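Long-range contacts in RNA pseudouridylate synthase domain-containing protein 1 (Homo sapiens, PDB 5VBB), which probably binds RNA and isomerises selected uridines to pseudouridine, as an enzyme of the RluA family of pseudouridine synthases: residues F18-K23 against S71-V76; L100-G105 against R205-A210; P141-T146 against T170-Q175. One frame throughout, in Å; residues are numbered along the deposited sequence.

Contact 1: F18-K23 against S71-V76; sequences FLVVNK and SGALCV
L19 and V76 start an antiparallel ladder that runs on through V21 with L74 and K23 with G72. Each of these pairs trades two N-H···O bonds, six in all, the shortest from V76 N to L19 O at 2.7 Å. Between them lie the non-hydrogen-bonded pairs V20 with C75 and N22 with A73, where CA-H···O contacts fill in, such as V20 CA to L74 O at 3.3 Å.

On the L19 face, V21 and L74 run side by side, with V21 CG2 3.9 Å from L74 CB. K23 slants over the same leucine, its CD 3.9 Å from L74 CD2. On the other face V20 divides its branches: CG1, anti to the backbone N (chi1 -173°), sits 4.1 Å from A73 CB, while CG2 turns to C75 CB. At the end of the ladder C75 SG comes obliquely to the F18 ring, 3.6 Å from CD1. N22 OD1 lies 3.4 Å from G72 CA, and a CB on that glycine would strike the carbonyl O of S71.

Further out, V222 and V224 of strand 221-225 and L213 of strand 208-216 pack over the V20 and A73 face, and strand 10-14 continues the sheet beyond 18-23. The K23 chain, extended at first, bends at chi3 (84°) and chi4 (65°), and its NZ bonds the carbonyl oxygens of V27, D67 and T70. One amine thus gathers three backbone carbonyls, one of them that of D67, the active-site residue by similarity, so the K23 end of the ladder is joined directly to the D67-T70 backbone.

Contact 2: L100-G105 against R205-A210; sequences LALLRG and RMMLHA
Three backbone bonds join L100 and L102 to M207 and H209, pairing strand 96-104 with strand 208-216, antiparallel neighbours in the large central sheet of this pseudouridine synthase domain. The second segment enters through R205, whose guanidinium folds back on its own chain: NE bonds M206 O at 2.8 Å from above the carbonyl plane, and NH2 reaches S71 OG. M206 packs on T70 and on R177 of helix 175-182.

M207 is the centre of an inverse gamma turn, closed by a weak bond from L208 N to M206 O, and here the chain swings into the sheet. The M207 carbonyl O accepts L102 N at 3.1 Å and also lies 3.1 Å from A101 CA. The M207 side chain, bent at chi2 (-58°), crosses L102 obliquely, CB against CB at 3.6 Å; both residues then meet Y156 of strand 146-156.

L208 puts its side chain on the A101 face of the sheet and touches A101 CB through CD1 at 3.9 Å; L176 and R177 of the helix pack against it as well. Next comes H209, which exchanges two bonds with L100, each 2.9 Å between N and O. With CG anti to the backbone N (chi1 180°), the ring extends toward S71, and both nitrogens have hydroxyl partners: ND1 bonds S71 OG and NE2 bonds T226 OG1.

Contact 3: P141-T146 against T170-Q175; sequences PKPSLT and TGRTHQ. With SO4 (sulfate ion), chain D; SO4 (sulfate ion), chain C.
R172 bends twice, at chi2 (-87°) and chi3 (65°), and this brings its guanidinium edge to the carbonyl of P143; T170 holds OG1 between its backbone N and carbonyl carbon (chi1 56°), aimed at L145. Together they tie the loop 170-174, whose type II turn R172-Q175 leads into helix 175-182 with H174 at the N-cap position, to the loop that follows strand 138-142. R172 NH2 donates to P143 O at 2.8 Å, in both the carbonyl and the guanidinium plane. Over one guanidinium face lies K142, its CB 3.4 Å from R172 NE.

Two sulfates, probably from the crystallisation liquor, share this arginine. The chain D ion takes NH1 on O2 at 2.9 Å and is also bound by K142 NZ and by T173 N and OG1; the chain C ion takes NH2 on O1 at 3.0 Å and G171 N on O3. R93 and R120 add bonds to the bound sulfates, a basic patch consistent with binding an RNA backbone. A leucine in place of R172 would probably leave P143 O without its donor and both anions far less firmly held.

Deeper in, T170 OG1 accepts L145 N at 3.1 Å and donates to Q175 OE1, which also accepts R172 N. That fixes the Q175 amide, whose NE2 donates within its own plane to T146 OG1 at 2.9 Å, an oxygen also bonded to H179 ND1.

How the contacts relate
Contacts 1 and 2 touch directly: S71 O lies 2.7 Å from A210 N, probably a hydrogen bond, and N22 OD1 packs 3.3 Å from H209 CE1, so the smaller sheet runs into the central one. Contact 3 is nested in the chain loop that contact 2 closes; the two stay about 7 Å apart at their nearest atoms, bridged by helix 175-182, which starts at Q175 and packs on L208. All three approach D67, the active-site residue by similarity: between side chains, K23 is about 6 Å away, L208 about 5 Å and Q175 about 8 Å, while H174 of contact 3 packs on D67 itself. A glycerol, probably from the crystallisation liquor, lies about 3 Å from Q175's side chain and may mark a pocket.

Contact 1: F18-K23 against S71-V76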
loop_
_atom_site.group_PDB
_atom_site.type_symbol
_atom_site.label_atom_id
_atom_site.label_comp_id
_atom_site.label_asym_id
_atom_site.label_seq_id
_atom_site.Cartn_x
_atom_site.Cartn_y
_atom_site.Cartn_z
ATOM N N PHE A 18 -7.711 -13.932 14.033
ATOM C CA PHE A 18 -7.361 -13.166 12.857
ATOM C C PHE A 18 -6.535 -13.947 11.888
ATOM O O PHE A 18 -5.761 -14.816 12.259
ATOM C CB PHE A 18 -6.577 -11.901 13.254
ATOM C CG PHE A 18 -7.399 -10.933 14.054
ATOM C CD1 PHE A 18 -8.336 -10.125 13.438
ATOM C CD2 PHE A 18 -7.271 -10.867 15.433
ATOM C CE1 PHE A 18 -9.046 -9.183 14.168
ATOM C CE2 PHE A 18 -8.026 -9.976 16.171
ATOM C CZ PHE A 18 -8.897 -9.120 15.531
ATOM N N LEU A 19 -6.632 -13.535 10.643
ATOM C CA LEU A 19 -5.877 -14.067 9.537
ATOM C C LEU A 19 -5.401 -12.845 8.745
ATOM O O LEU A 19 -6.207 -11.965 8.486
ATOM C CB LEU A 19 -6.814 -14.945 8.703
ATOM C CG LEU A 19 -6.363 -15.441 7.375
ATOM C CD1 LEU A 19 -5.062 -16.178 7.489
ATOM C CD2 LEU A 19 -7.401 -16.362 6.795
ATOM N N VAL A 20 -4.124 -12.783 8.395
ATOM C CA VAL A 20 -3.566 -11.704 7.554
ATOM C C VAL A 20 -3.014 -12.363 6.316
ATOM O O VAL A 20 -2.128 -13.216 6.402
ATOM C CB VAL A 20 -2.499 -10.796 8.211
ATOM C CG1 VAL A 20 -2.117 -9.623 7.302
ATOM C CG2 VAL A 20 -2.955 -10.293 9.557
ATOM N N VAL A 21 -3.507 -11.934 5.158
ATOM C CA VAL A 21 -3.035 -12.460 3.888
ATOM C C VAL A 21 -2.075 -11.463 3.290
ATOM O O VAL A 21 -2.111 -10.276 3.631
ATOM C CB VAL A 21 -4.190 -12.815 2.895
ATOM C CG1 VAL A 21 -5.160 -13.821 3.511
ATOM C CG2 VAL A 21 -4.949 -11.576 2.446
ATOM N N ASN A 22 -1.236 -11.935 2.378
ATOM C CA ASN A 22 -0.368 -11.104 1.566
ATOM C C ASN A 22 -1.111 -11.094 0.213
ATOM O O ASN A 22 -0.983 -12.014 -0.587
ATOM C CB ASN A 22 1.037 -11.697 1.483
ATOM C CG ASN A 22 1.981 -10.899 0.639
ATOM O OD1 ASN A 22 1.635 -9.833 0.146
ATOM N ND2 ASN A 22 3.193 -11.386 0.469
ATOM N N LYS A 23 -2.041 -10.160 0.066
ATOM C CA LYS A 23 -2.941 -10.127 -1.083
ATOM C C LYS A 23 -2.151 -9.970 -2.369
ATOM O O LYS A 23 -1.191 -9.229 -2.418
ATOM C CB LYS A 23 -3.979 -8.977 -0.964
ATOM C CG LYS A 23 -5.061 -9.004 -2.053
ATOM C CD LYS A 23 -6.001 -7.799 -1.972
ATOM C CE LYS A 23 -5.553 -6.526 -2.636
ATOM N NZ LYS A 23 -5.424 -6.593 -4.102
ATOM N N SER A 71 -0.741 -4.900 -3.752
ATOM C CA SER A 71 -0.541 -6.167 -3.051
ATOM C C SER A 71 -0.317 -5.917 -1.550
ATOM O O SER A 71 -0.098 -4.786 -1.115
ATOM C CB SER A 71 0.673 -6.901 -3.623
ATOM O OG SER A 71 1.844 -6.095 -3.633
ATOM N N GLY A 72 -0.352 -6.968 -0.755
ATOM C CA GLY A 72 0.025 -6.855 0.642
ATOM C C GLY A 72 -0.950 -7.181 1.736
ATOM O O GLY A 72 -1.992 -7.819 1.513
ATOM N N ALA A 73 -0.550 -6.738 2.955
ATOM C CA ALA A 73 -1.186 -7.052 4.243
ATOM C C ALA A 73 -2.660 -6.664 4.312
ATOM O O ALA A 73 -3.013 -5.503 4.199
ATOM C CB ALA A 73 -0.443 -6.379 5.375
ATOM N N LEU A 74 -3.506 -7.664 4.465
ATOM C CA LEU A 74 -4.935 -7.495 4.580
ATOM C C LEU A 74 -5.437 -8.416 5.689
ATOM O O LEU A 74 -5.296 -9.633 5.596
ATOM C CB LEU A 74 -5.568 -7.814 3.248
ATOM C CG LEU A 74 -7.067 -7.577 3.106
ATOM C CD1 LEU A 74 -7.461 -6.200 3.509
ATOM C CD2 LEU A 74 -7.464 -7.782 1.690
ATOM N N CYS A 75 -5.942 -7.811 6.757
ATOM C CA CYS A 75 -6.414 -8.494 7.942
ATOM C C CYS A 75 -7.911 -8.890 7.851
ATOM O O CYS A 75 -8.754 -8.052 7.574
ATOM C CB CYS A 75 -6.153 -7.640 9.164
ATOM S SG CYS A 75 -6.634 -8.436 10.704
ATOM N N VAL A 76 -8.214 -10.165 8.137
ATOM C CA VAL A 76 -9.551 -10.766 8.094
ATOM C C VAL A 76 -9.856 -11.230 9.512
ATOM O O VAL A 76 -9.032 -11.933 10.098
ATOM C CB VAL A 76 -9.548 -11.975 7.115
ATOM C CG1 VAL A 76 -10.918 -12.602 7.007
ATOM C CG2 VAL A 76 -8.987 -11.583 5.737
#

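Contact 2: L100-G105 against R205-A210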
loop_
_atom_site.group_PDB
_atom_site.type_symbol
_atom_site.label_atom_id
_atom_site.label_comp_id
_atom_site.label_asym_id
_atom_site.label_seq_id
_atom_site.Cartn_x
_atom_site.Cartn_y
_atom_site.Cartn_z
ATOM N N LEU A 100 5.563 -0.210 0.666
ATOM C CA LEU A 100 6.738 -0.086 -0.169
ATOM C C LEU A 100 6.245 0.275 -1.540
ATOM O O LEU A 100 5.158 -0.166 -1.937
ATOM C CB LEU A 100 7.496 -1.416 -0.268
ATOM C CG LEU A 100 8.118 -1.916 1.009
ATOM C CD1 LEU A 100 8.631 -3.308 0.842
ATOM C CD2 LEU A 100 9.242 -0.997 1.492
ATOM N N ALA A 101 7.086 0.984 -2.319
ATOM C CA ALA A 101 6.745 1.330 -3.687
ATOM C C ALA A 101 7.955 1.605 -4.503
ATOM O O ALA A 101 8.989 1.976 -3.953
ATOM C CB ALA A 101 5.844 2.559 -3.717
ATOM N N LEU A 102 7.820 1.440 -5.841
ATOM C CA LEU A 102 8.809 1.847 -6.800
ATOM C C LEU A 102 8.150 3.021 -7.498
ATOM O O LEU A 102 7.092 2.857 -8.064
ATOM C CB LEU A 102 9.172 0.780 -7.795
ATOM C CG LEU A 102 9.879 -0.452 -7.242
ATOM C CD1 LEU A 102 10.055 -1.497 -8.313
ATOM C CD2 LEU A 102 11.182 -0.097 -6.634
ATOM N N LEU A 103 8.753 4.209 -7.394
ATOM C CA LEU A 103 8.218 5.440 -7.938
ATOM C C LEU A 103 9.071 5.942 -9.093
ATOM O O LEU A 103 10.286 5.782 -9.042
ATOM C CB LEU A 103 8.255 6.514 -6.842
ATOM C CG LEU A 103 7.474 6.264 -5.561
ATOM C CD1 LEU A 103 7.463 7.529 -4.731
ATOM C CD2 LEU A 103 6.047 5.825 -5.871
ATOM N N ARG A 104 8.469 6.690 -10.025
ATOM C CA ARG A 104 9.190 7.269 -11.176
ATOM C C ARG A 104 10.138 8.379 -10.744
ATOM O O ARG A 104 9.739 9.233 -9.968
ATOM C CB ARG A 104 8.208 7.851 -12.214
ATOM C CG ARG A 104 7.311 6.827 -12.918
ATOM C CD ARG A 104 8.099 6.063 -13.925
ATOM N NE ARG A 104 7.346 5.010 -14.601
ATOM C CZ ARG A 104 7.910 3.991 -15.231
ATOM N NH1 ARG A 104 9.232 3.882 -15.279
ATOM N NH2 ARG A 104 7.160 3.049 -15.787
ATOM N N GLY A 105 11.361 8.373 -11.282
ATOM C CA GLY A 105 12.386 9.370 -10.999
ATOM C C GLY A 105 13.180 9.102 -9.738
ATOM O O GLY A 105 12.750 8.344 -8.864
ATOM N N ARG A 205 2.882 -4.989 -13.274
ATOM C CA ARG A 205 1.991 -4.684 -12.158
ATOM C C ARG A 205 2.195 -3.277 -11.696
ATOM O O ARG A 205 3.118 -2.621 -12.134
ATOM C CB ARG A 205 2.316 -5.616 -11.004
ATOM C CG ARG A 205 3.703 -5.443 -10.402
ATOM C CD ARG A 205 3.792 -6.111 -9.035
ATOM N NE ARG A 205 3.021 -5.331 -8.074
ATOM C CZ ARG A 205 2.877 -5.614 -6.795
ATOM N NH1 ARG A 205 3.463 -6.684 -6.275
ATOM N NH2 ARG A 205 2.146 -4.829 -6.019
ATOM N N MET A 206 1.362 -2.827 -10.787
ATOM C CA MET A 206 1.558 -1.542 -10.155
ATOM C C MET A 206 2.454 -1.789 -8.952
ATOM O O MET A 206 2.166 -2.683 -8.165
ATOM C CB MET A 206 0.244 -0.931 -9.712
ATOM C CG MET A 206 0.436 0.449 -9.198
ATOM S SD MET A 206 -1.111 1.297 -8.792
ATOM C CE MET A 206 -1.505 0.464 -7.241
ATOM N N MET A 207 3.537 -1.025 -8.815
ATOM C CA MET A 207 4.528 -1.245 -7.754
ATOM C C MET A 207 4.188 -0.534 -6.418
ATOM O O MET A 207 4.924 0.327 -5.955
ATOM C CB MET A 207 5.918 -0.804 -8.242
ATOM C CG MET A 207 6.315 -1.389 -9.595
ATOM S SD MET A 207 6.325 -3.203 -9.628
ATOM C CE MET A 207 6.587 -3.489 -11.391
ATOM N N LEU A 208 3.116 -0.973 -5.772
ATOM C CA LEU A 208 2.693 -0.499 -4.461
ATOM C C LEU A 208 2.320 -1.738 -3.695
ATOM O O LEU A 208 1.628 -2.577 -4.243
ATOM C CB LEU A 208 1.515 0.503 -4.569
ATOM C CG LEU A 208 1.016 1.104 -3.256
ATOM C CD1 LEU A 208 2.117 1.938 -2.582
ATOM C CD2 LEU A 208 -0.158 2.034 -3.500
ATOM N N HIS A 209 2.835 -1.878 -2.453
ATOM C CA HIS A 209 2.689 -3.055 -1.638
ATOM C C HIS A 209 2.467 -2.660 -0.182
ATOM O O HIS A 209 3.250 -1.879 0.361
ATOM C CB HIS A 209 4.001 -3.857 -1.721
ATOM C CG HIS A 209 3.999 -5.113 -0.910
ATOM N ND1 HIS A 209 3.194 -6.193 -1.254
ATOM C CD2 HIS A 209 4.697 -5.425 0.217
ATOM C CE1 HIS A 209 3.425 -7.121 -0.335
ATOM N NE2 HIS A 209 4.338 -6.707 0.560
ATOM N N ALA A 210 1.425 -3.183 0.435
ATOM C CA ALA A 210 1.139 -2.912 1.856
ATOM C C ALA A 210 2.045 -3.834 2.635
ATOM O O ALA A 210 1.836 -5.034 2.687
ATOM C CB ALA A 210 -0.334 -3.171 2.150
#

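Contact 3: P141-T146 against T170-Q175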
loop_
_atom_site.group_PDB
_atom_site.type_symbol
_atom_site.label_atom_id
_atom_site.label_comp_id
_atom_site.label_asym_id
_atom_site.label_seq_id
_atom_site.Cartn_x
_atom_site.Cartn_y
_atom_site.Cartn_z
ATOM N N PRO A 141 -11.816 18.776 -0.107
ATOM C CA PRO A 141 -10.499 18.281 0.290
ATOM C C PRO A 141 -10.494 17.839 1.767
ATOM O O PRO A 141 -11.167 18.440 2.622
ATOM C CB PRO A 141 -9.586 19.463 0.001
ATOM C CG PRO A 141 -10.496 20.685 0.125
ATOM C CD PRO A 141 -11.787 20.226 -0.427
ATOM N N LYS A 142 -9.774 16.744 2.048
ATOM C CA LYS A 142 -9.744 16.143 3.363
ATOM C C LYS A 142 -8.333 16.008 3.884
ATOM O O LYS A 142 -7.389 16.012 3.095
ATOM C CB LYS A 142 -10.421 14.768 3.328
ATOM C CG LYS A 142 -11.937 14.829 3.385
ATOM C CD LYS A 142 -12.486 13.425 3.387
ATOM C CE LYS A 142 -13.920 13.318 2.919
ATOM N NZ LYS A 142 -14.362 11.889 2.960
ATOM N N PRO A 143 -8.189 15.911 5.231
ATOM C CA PRO A 143 -6.848 15.829 5.835
ATOM C C PRO A 143 -5.982 14.759 5.275
ATOM O O PRO A 143 -6.421 13.612 5.120
ATOM C CB PRO A 143 -7.126 15.507 7.299
ATOM C CG PRO A 143 -8.518 15.875 7.526
ATOM C CD PRO A 143 -9.243 15.818 6.262
ATOM N N SER A 144 -4.746 15.097 5.014
ATOM C CA SER A 144 -3.871 14.147 4.360
ATOM C C SER A 144 -2.462 14.283 4.808
ATOM O O SER A 144 -1.961 15.404 4.899
ATOM C CB SER A 144 -3.951 14.337 2.847
ATOM O OG SER A 144 -5.284 14.380 2.359
ATOM N N LEU A 145 -1.802 13.164 5.058
ATOM C CA LEU A 145 -0.397 13.187 5.443
ATOM C C LEU A 145 0.256 11.856 5.122
ATOM O O LEU A 145 -0.141 10.819 5.676
ATOM C CB LEU A 145 -0.232 13.485 6.918
ATOM C CG LEU A 145 1.238 13.618 7.424
ATOM C CD1 LEU A 145 2.001 14.633 6.666
ATOM C CD2 LEU A 145 1.251 14.043 8.797
ATOM N N THR A 146 1.279 11.900 4.270
ATOM C CA THR A 146 2.086 10.751 3.879
ATOM C C THR A 146 3.541 11.065 4.129
ATOM O O THR A 146 4.074 12.058 3.614
ATOM C CB THR A 146 1.939 10.355 2.390
ATOM O OG1 THR A 146 0.600 10.044 2.094
ATOM C CG2 THR A 146 2.777 9.129 2.038
ATOM N N THR A 170 -3.029 9.241 7.457
ATOM C CA THR A 170 -4.444 9.458 7.175
ATOM C C THR A 170 -4.872 8.337 6.230
ATOM O O THR A 170 -4.016 7.612 5.733
ATOM C CB THR A 170 -4.695 10.817 6.609
ATOM O OG1 THR A 170 -3.891 10.967 5.465
ATOM C CG2 THR A 170 -4.401 11.930 7.601
ATOM N N GLY A 171 -6.171 8.216 5.985
ATOM C CA GLY A 171 -6.722 7.154 5.170
ATOM C C GLY A 171 -7.496 7.606 3.955
ATOM O O GLY A 171 -8.538 7.037 3.659
ATOM N N ARG A 172 -6.976 8.550 3.178
ATOM C CA ARG A 172 -7.735 9.036 2.008
ATOM C C ARG A 172 -7.758 7.969 0.935
ATOM O O ARG A 172 -6.813 7.218 0.830
ATOM C CB ARG A 172 -7.122 10.326 1.429
ATOM C CG ARG A 172 -6.887 11.453 2.416
ATOM C CD ARG A 172 -8.128 12.318 2.563
ATOM N NE ARG A 172 -9.225 11.549 3.166
ATOM C CZ ARG A 172 -9.348 11.251 4.457
ATOM N NH1 ARG A 172 -10.381 10.531 4.881
ATOM N NH2 ARG A 172 -8.444 11.677 5.340
ATOM N N THR A 173 -8.777 7.943 0.091
ATOM C CA THR A 173 -8.827 6.964 -1.006
ATOM C C THR A 173 -7.660 7.220 -1.961
ATOM O O THR A 173 -7.330 8.366 -2.207
ATOM C CB THR A 173 -10.190 7.039 -1.705
ATOM O OG1 THR A 173 -11.183 6.547 -0.812
ATOM C CG2 THR A 173 -10.221 6.254 -3.037
ATOM N N HIS A 174 -6.957 6.172 -2.394
ATOM C CA HIS A 174 -5.784 6.275 -3.290
ATOM C C HIS A 174 -4.720 7.281 -2.785
ATOM O O HIS A 174 -3.983 7.855 -3.587
ATOM C CB HIS A 174 -6.216 6.661 -4.698
ATOM C CG HIS A 174 -7.260 5.774 -5.305
ATOM N ND1 HIS A 174 -8.062 6.228 -6.325
ATOM C CD2 HIS A 174 -7.605 4.500 -5.015
ATOM C CE1 HIS A 174 -8.840 5.207 -6.662
ATOM N NE2 HIS A 174 -8.618 4.158 -5.884
ATOM N N GLN A 175 -4.650 7.506 -1.473
ATOM C CA GLN A 175 -3.736 8.508 -0.899
ATOM C C GLN A 175 -2.316 8.442 -1.379
ATOM O O GLN A 175 -1.756 9.448 -1.796
ATOM C CB GLN A 175 -3.682 8.367 0.608
ATOM C CG GLN A 175 -2.754 9.379 1.247
ATOM C CD GLN A 175 -3.019 9.635 2.698
ATOM O OE1 GLN A 175 -4.170 9.711 3.156
ATOM N NE2 GLN A 175 -1.965 9.776 3.468
HETATM S S SO4 D . -11.915 9.857 1.184
HETATM O O1 SO4 D . -12.959 10.663 0.558
HETATM O O2 SO4 D . -12.111 9.822 2.649
HETATM O O3 SO4 D . -10.585 10.374 0.823
HETATM O O4 SO4 D . -12.014 8.525 0.669
HETATM S S SO4 C . -8.488 9.729 8.322
HETATM O O1 SO4 C . -7.833 11.032 8.228
HETATM O O2 SO4 C . -9.879 9.931 8.637
HETATM O O3 SO4 C . -8.457 9.037 7.066
HETATM O O4 SO4 C . -7.828 8.914 9.331
#